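Local coordinates for adenosyl-chloride synthase (Thermotoga maritima, PDB 2ZBV), which binds adenosine and probably acts on S-adenosyl-L-methionine, as an adenosyl-chloride synthase or a related hydrolase, at residues 48-53 and 94-99; 81-86 and 104-109. All coordinates share one frame; numbering follows the deposited sequence.

Contact 1 of 2, residues 48-53 and 94-99; sequences HVLYRA and GVLTVV
Gly94 O is gripped twice by Thr97, through its backbone N at 3.0 Å and its OG1 at 2.6 Å, and this closes the type I turn that leads into helix 97-103, just before Val98 and Val99, which meet Leu50 and Tyr51. The OG1 donor stands 18° out of the carbonyl plane, and the same hydroxyl is also hydrogen-bonded to Leu158 N, so Thr97 OG1 links the start of the helix both to the turn and to Leu158.

Across the interface with helix 43-54 the meeting is apolar. Val98 has CG1 anti to its backbone N (chi1 -170°), which carries that methyl to Tyr51 CB at 3.5 Å, close to the root of the ring and obliquely to it. Its other methyl, CG2, covers one face of the His48 imidazole, 4.1 Å from His48 ND1. Val99 CG1 lies 3.7 Å from Tyr51 CA and near the plane of the Tyr51 ring, at its edge, while also reaching Leu50 CG at 4.0 Å. Leu50 and Leu96 cross obliquely, CD2 on CD2 at 3.4 Å, closer than two methyls normally pack.

Phe88 of strand 87-91 touches Leu50, Leu96 and Val99, so helix 43-54 and the turn and first residues of helix 97-103 share a strand of the N-terminal domain's sheet. The side chain of Val95 is about 9 Å from the bound adenosine. With no polar bond between the two segments, their fit depends on the shapes of largely buried aliphatic groups and of the His48 and Tyr51 rings beside them, and cohesion here is consistent with hydrophobic burial rather than directional bonds.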
loop_
_atom_site.group_PDB
_atom_site.type_symbol
_atom_site.label_atom_id
_atom_site.label_comp_id
_atom_site.label_asym_id
_atom_site.label_seq_id
_atom_site.Cartn_x
_atom_site.Cartn_y
_atom_site.Cartn_z
ATOM N N HIS A 48 6.700 -12.689 -14.110
ATOM C CA HIS A 48 7.553 -11.622 -14.639
ATOM C C HIS A 48 7.987 -10.635 -13.556
ATOM O O HIS A 48 9.170 -10.303 -13.451
ATOM C CB HIS A 48 6.821 -10.865 -15.746
ATOM C CG HIS A 48 6.725 -11.627 -17.029
ATOM N ND1 HIS A 48 7.833 -11.944 -17.785
ATOM C CD2 HIS A 48 5.658 -12.140 -17.685
ATOM C CE1 HIS A 48 7.452 -12.621 -18.854
ATOM N NE2 HIS A 48 6.137 -12.753 -18.818
ATOM N N VAL A 49 7.029 -10.154 -12.764
ATOM C CA VAL A 49 7.330 -9.208 -11.681
ATOM C C VAL A 49 8.341 -9.813 -10.703
ATOM O O VAL A 49 9.254 -9.134 -10.236
ATOM C CB VAL A 49 6.057 -8.823 -10.875
ATOM C CG1 VAL A 49 6.451 -7.948 -9.687
ATOM C CG2 VAL A 49 5.068 -8.050 -11.771
ATOM N N LEU A 50 8.168 -11.094 -10.400
ATOM C CA LEU A 50 9.062 -11.801 -9.478
ATOM C C LEU A 50 10.501 -11.778 -9.979
ATOM O O LEU A 50 11.422 -11.401 -9.258
ATOM C CB LEU A 50 8.616 -13.255 -9.331
ATOM C CG LEU A 50 9.556 -14.146 -8.516
ATOM C CD1 LEU A 50 9.574 -13.675 -7.069
ATOM C CD2 LEU A 50 9.078 -15.602 -8.605
ATOM N N TYR A 51 10.700 -12.189 -11.223
ATOM C CA TYR A 51 12.051 -12.193 -11.772
ATOM C C TYR A 51 12.688 -10.802 -11.742
ATOM O O TYR A 51 13.779 -10.619 -11.212
ATOM C CB TYR A 51 12.043 -12.715 -13.205
ATOM C CG TYR A 51 13.366 -12.502 -13.898
ATOM C CD1 TYR A 51 14.529 -13.111 -13.423
ATOM C CD2 TYR A 51 13.466 -11.658 -15.005
ATOM C CE1 TYR A 51 15.762 -12.883 -14.034
ATOM C CE2 TYR A 51 14.698 -11.422 -15.622
ATOM C CZ TYR A 51 15.836 -12.037 -15.130
ATOM O OH TYR A 51 17.049 -11.794 -15.726
ATOM N N ARG A 52 12.002 -9.819 -12.309
ATOM C CA ARG A 52 12.539 -8.465 -12.344
ATOM C C ARG A 52 12.870 -7.903 -10.969
ATOM O O ARG A 52 13.924 -7.296 -10.782
ATOM C CB ARG A 52 11.574 -7.560 -13.115
ATOM C CG ARG A 52 11.402 -8.088 -14.528
ATOM C CD ARG A 52 10.456 -7.315 -15.400
ATOM N NE ARG A 52 10.235 -8.078 -16.628
ATOM C CZ ARG A 52 9.710 -7.581 -17.742
ATOM N NH1 ARG A 52 9.345 -6.308 -17.797
ATOM N NH2 ARG A 52 9.546 -8.369 -18.797
ATOM N N ALA A 53 12.000 -8.118 -9.992
ATOM C CA ALA A 53 12.295 -7.618 -8.654
ATOM C C ALA A 53 13.467 -8.368 -8.014
ATOM O O ALA A 53 14.284 -7.762 -7.316
ATOM C CB ALA A 53 11.076 -7.736 -7.768
ATOM N N GLY A 94 3.536 -22.660 -11.949
ATOM C CA GLY A 94 4.189 -21.937 -13.023
ATOM C C GLY A 94 4.635 -20.522 -12.683
ATOM O O GLY A 94 5.306 -19.883 -13.493
ATOM N N VAL A 95 4.277 -20.018 -11.503
ATOM C CA VAL A 95 4.682 -18.663 -11.133
ATOM C C VAL A 95 6.214 -18.502 -11.077
ATOM O O VAL A 95 6.741 -17.407 -11.299
ATOM C CB VAL A 95 4.033 -18.214 -9.782
ATOM C CG1 VAL A 95 4.594 -19.018 -8.595
ATOM C CG2 VAL A 95 4.258 -16.719 -9.580
ATOM N N LEU A 96 6.931 -19.595 -10.817
ATOM C CA LEU A 96 8.396 -19.547 -10.749
ATOM C C LEU A 96 9.062 -19.832 -12.091
ATOM O O LEU A 96 10.277 -20.035 -12.153
ATOM C CB LEU A 96 8.920 -20.548 -9.713
ATOM C CG LEU A 96 8.435 -20.349 -8.274
ATOM C CD1 LEU A 96 9.080 -21.384 -7.358
ATOM C CD2 LEU A 96 8.766 -18.927 -7.814
ATOM N N THR A 97 8.271 -19.833 -13.159
ATOM C CA THR A 97 8.778 -20.111 -14.499
ATOM C C THR A 97 9.946 -19.237 -14.953
ATOM O O THR A 97 10.966 -19.757 -15.424
ATOM C CB THR A 97 7.660 -19.985 -15.556
ATOM O OG1 THR A 97 6.713 -21.041 -15.381
ATOM C CG2 THR A 97 8.233 -20.065 -16.965
ATOM N N VAL A 98 9.806 -17.918 -14.814
ATOM C CA VAL A 98 10.853 -17.006 -15.261
ATOM C C VAL A 98 12.153 -17.089 -14.455
ATOM O O VAL A 98 13.230 -17.169 -15.042
ATOM C CB VAL A 98 10.346 -15.537 -15.299
ATOM C CG1 VAL A 98 11.375 -14.650 -16.007
ATOM C CG2 VAL A 98 8.998 -15.462 -16.035
ATOM N N VAL A 99 12.079 -17.074 -13.125
ATOM C CA VAL A 99 13.312 -17.169 -12.342
ATOM C C VAL A 99 14.018 -18.500 -12.613
ATOM O O VAL A 99 15.246 -18.550 -12.698
ATOM C CB VAL A 99 13.065 -17.047 -10.823
ATOM C CG1 VAL A 99 12.723 -15.608 -10.469
ATOM C CG2 VAL A 99 11.952 -18.007 -10.386
#

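Contact 2 of 2, residues 81-86 and 104-109; sequences KTKNDQ and GVAEIR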
loop_
_atom_site.group_PDB
_atom_site.type_symbol
_atom_site.label_atom_id
_atom_site.label_comp_id
_atom_site.label_asym_id
_atom_site.label_seq_id
_atom_site.Cartn_x
_atom_site.Cartn_y
_atom_site.Cartn_z
ATOM N N LYS A 81 15.297 -23.561 -5.250
ATOM C CA LYS A 81 16.571 -22.896 -5.023
ATOM C C LYS A 81 17.160 -22.691 -6.409
ATOM O O LYS A 81 17.321 -23.644 -7.175
ATOM C CB LYS A 81 17.514 -23.757 -4.185
ATOM C CG LYS A 81 18.840 -23.076 -3.868
ATOM C CD LYS A 81 19.819 -24.043 -3.213
ATOM C CE LYS A 81 21.199 -23.417 -3.051
ATOM N NZ LYS A 81 22.222 -24.435 -2.636
ATOM N N THR A 82 17.448 -21.440 -6.743
ATOM C CA THR A 82 18.008 -21.123 -8.043
ATOM C C THR A 82 19.525 -21.070 -7.944
ATOM O O THR A 82 20.081 -20.853 -6.866
ATOM C CB THR A 82 17.439 -19.788 -8.577
ATOM O OG1 THR A 82 17.451 -18.807 -7.538
ATOM C CG2 THR A 82 16.019 -19.987 -9.057
ATOM N N LYS A 83 20.193 -21.263 -9.074
ATOM C CA LYS A 83 21.651 -21.280 -9.079
ATOM C C LYS A 83 22.340 -19.978 -8.696
ATOM O O LYS A 83 23.565 -19.927 -8.625
ATOM C CB LYS A 83 22.148 -21.783 -10.430
ATOM C CG LYS A 83 21.765 -23.235 -10.664
ATOM C CD LYS A 83 22.197 -23.742 -12.023
ATOM C CE LYS A 83 21.894 -25.225 -12.153
ATOM N NZ LYS A 83 22.223 -25.748 -13.501
ATOM N N ASN A 84 21.559 -18.931 -8.439
ATOM C CA ASN A 84 22.129 -17.650 -8.031
ATOM C C ASN A 84 21.956 -17.517 -6.521
ATOM O O ASN A 84 22.087 -16.433 -5.952
ATOM C CB ASN A 84 21.446 -16.485 -8.769
ATOM C CG ASN A 84 19.982 -16.346 -8.414
ATOM O OD1 ASN A 84 19.280 -17.342 -8.265
ATOM N ND2 ASN A 84 19.509 -15.107 -8.290
ATOM N N ASP A 85 21.648 -18.644 -5.883
ATOM C CA ASP A 85 21.482 -18.713 -4.438
ATOM C C ASP A 85 20.294 -17.988 -3.826
ATOM O O ASP A 85 20.409 -17.416 -2.745
ATOM C CB ASP A 85 22.762 -18.242 -3.745
ATOM C CG ASP A 85 23.890 -19.241 -3.874
ATOM O OD1 ASP A 85 25.049 -18.869 -3.575
ATOM O OD2 ASP A 85 23.616 -20.399 -4.265
ATOM N N GLN A 86 19.155 -18.006 -4.508
ATOM C CA GLN A 86 17.956 -17.382 -3.956
ATOM C C GLN A 86 16.907 -18.467 -3.723
ATOM O O GLN A 86 16.906 -19.499 -4.400
ATOM C CB GLN A 86 17.410 -16.302 -4.894
ATOM C CG GLN A 86 18.302 -15.077 -4.984
ATOM C CD GLN A 86 17.662 -13.950 -5.766
ATOM O OE1 GLN A 86 17.041 -14.179 -6.800
ATOM N NE2 GLN A 86 17.824 -12.720 -5.280
ATOM N N GLY A 104 18.353 -20.649 -13.581
ATOM C CA GLY A 104 18.703 -22.056 -13.555
ATOM C C GLY A 104 18.244 -22.643 -12.228
ATOM O O GLY A 104 18.321 -21.985 -11.191
ATOM N N VAL A 105 17.773 -23.884 -12.256
ATOM C CA VAL A 105 17.276 -24.544 -11.054
ATOM C C VAL A 105 18.338 -25.408 -10.384
ATOM O O VAL A 105 18.887 -26.322 -10.998
ATOM C CB VAL A 105 16.061 -25.436 -11.386
ATOM C CG1 VAL A 105 15.516 -26.067 -10.114
ATOM C CG2 VAL A 105 14.989 -24.607 -12.086
ATOM N N ALA A 106 18.615 -25.120 -9.117
ATOM C CA ALA A 106 19.606 -25.878 -8.373
ATOM C C ALA A 106 18.955 -27.043 -7.627
ATOM O O ALA A 106 19.501 -28.145 -7.574
ATOM C CB ALA A 106 20.329 -24.963 -7.388
ATOM N N GLU A 107 17.775 -26.801 -7.068
ATOM C CA GLU A 107 17.081 -27.828 -6.303
ATOM C C GLU A 107 15.632 -27.442 -6.037
ATOM O O GLU A 107 15.334 -26.265 -5.830
ATOM C CB GLU A 107 17.801 -28.020 -4.971
ATOM C CG GLU A 107 17.218 -29.060 -4.045
ATOM C CD GLU A 107 17.992 -29.139 -2.739
ATOM O OE1 GLU A 107 19.240 -29.195 -2.794
ATOM O OE2 GLU A 107 17.364 -29.147 -1.661
ATOM N N ILE A 108 14.747 -28.438 -6.036
ATOM C CA ILE A 108 13.328 -28.224 -5.766
ATOM C C ILE A 108 12.858 -29.210 -4.690
ATOM O O ILE A 108 13.124 -30.410 -4.777
ATOM C CB ILE A 108 12.456 -28.461 -7.010
ATOM C CG1 ILE A 108 13.009 -27.698 -8.210
ATOM C CG2 ILE A 108 11.032 -28.001 -6.727
ATOM C CD1 ILE A 108 12.289 -28.035 -9.509
ATOM N N ARG A 109 12.158 -28.692 -3.688
ATOM C CA ARG A 109 11.639 -29.500 -2.586
ATOM C C ARG A 109 10.125 -29.351 -2.492
ATOM O O ARG A 109 9.580 -28.279 -2.769
ATOM C CB ARG A 109 12.220 -29.019 -1.255
ATOM C CG ARG A 109 13.717 -29.126 -1.127
ATOM C CD ARG A 109 14.091 -30.507 -0.674
ATOM N NE ARG A 109 15.524 -30.730 -0.766
ATOM C CZ ARG A 109 16.120 -31.860 -0.409
ATOM N NH1 ARG A 109 15.397 -32.861 0.072
ATOM N NH2 ARG A 109 17.429 -31.996 -0.555
#
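This is an antiparallel strand pairing broken by a classic beta bulge, at the edge of the six-stranded mixed sheet of the N-terminal domain, where strand 105-110 is outermost within the chain and strand 77-82 its neighbour. Two residues, Ala106 and Glu107, stand opposite the single Lys81, whose O accepts from Ala106 N at 2.8 Å and from Glu107 N at 3.2 Å. The two donors differ in approach: the Ala106 bond lies in the carbonyl plane, whereas Glu107 N is tilted 16° from it. Lys81 N returns a bond to Glu107 O at 2.8 Å, which completes the hydrogen-bonded pair. Beyond the bulge the register has shifted by one, and Thr82 and Val105 form a non-hydrogen-bonded pair whose side chains point apart.

The type I turn from Thr82 to Asp85 then adds Lys83 N to Gly104 O at 2.9 Å, with the donor 38° out of the carbonyl plane. Helix 97-103 packs on this end of the strands, with Tyr103 touching Thr82 and Ala100 touching Val105. On the exposed side, Lys83 has its CG anti to the carbonyl carbon (chi1 -66°), and its extended chain runs alongside Gly104 until CE comes 3.4 Å from Val105 O.

Both contacts belong to the N-terminal domain, their centres about 13 Å apart. Along the chain their segments alternate, 48-53, 81-86, 94-99 and 104-109, so the pairings overlap in sequence. Helix 97-103 begins in contact 1 and is followed, after Gly104, by strand 105-110 of contact 2; the contacts touch where Val99 O approaches Thr82 CG2 at 4.0 Å. Contact 1 is buried, its centre about 4 Å from that of the chain, and joins two helices, whereas contact 2 lies at the surface, about 16 Å from the chain centre. Together they pack the start of helix 97-103 in the core and its following strand on the sheet edge; contact 1 approaches the adenosine pocket, whereas contact 2 lies away from it.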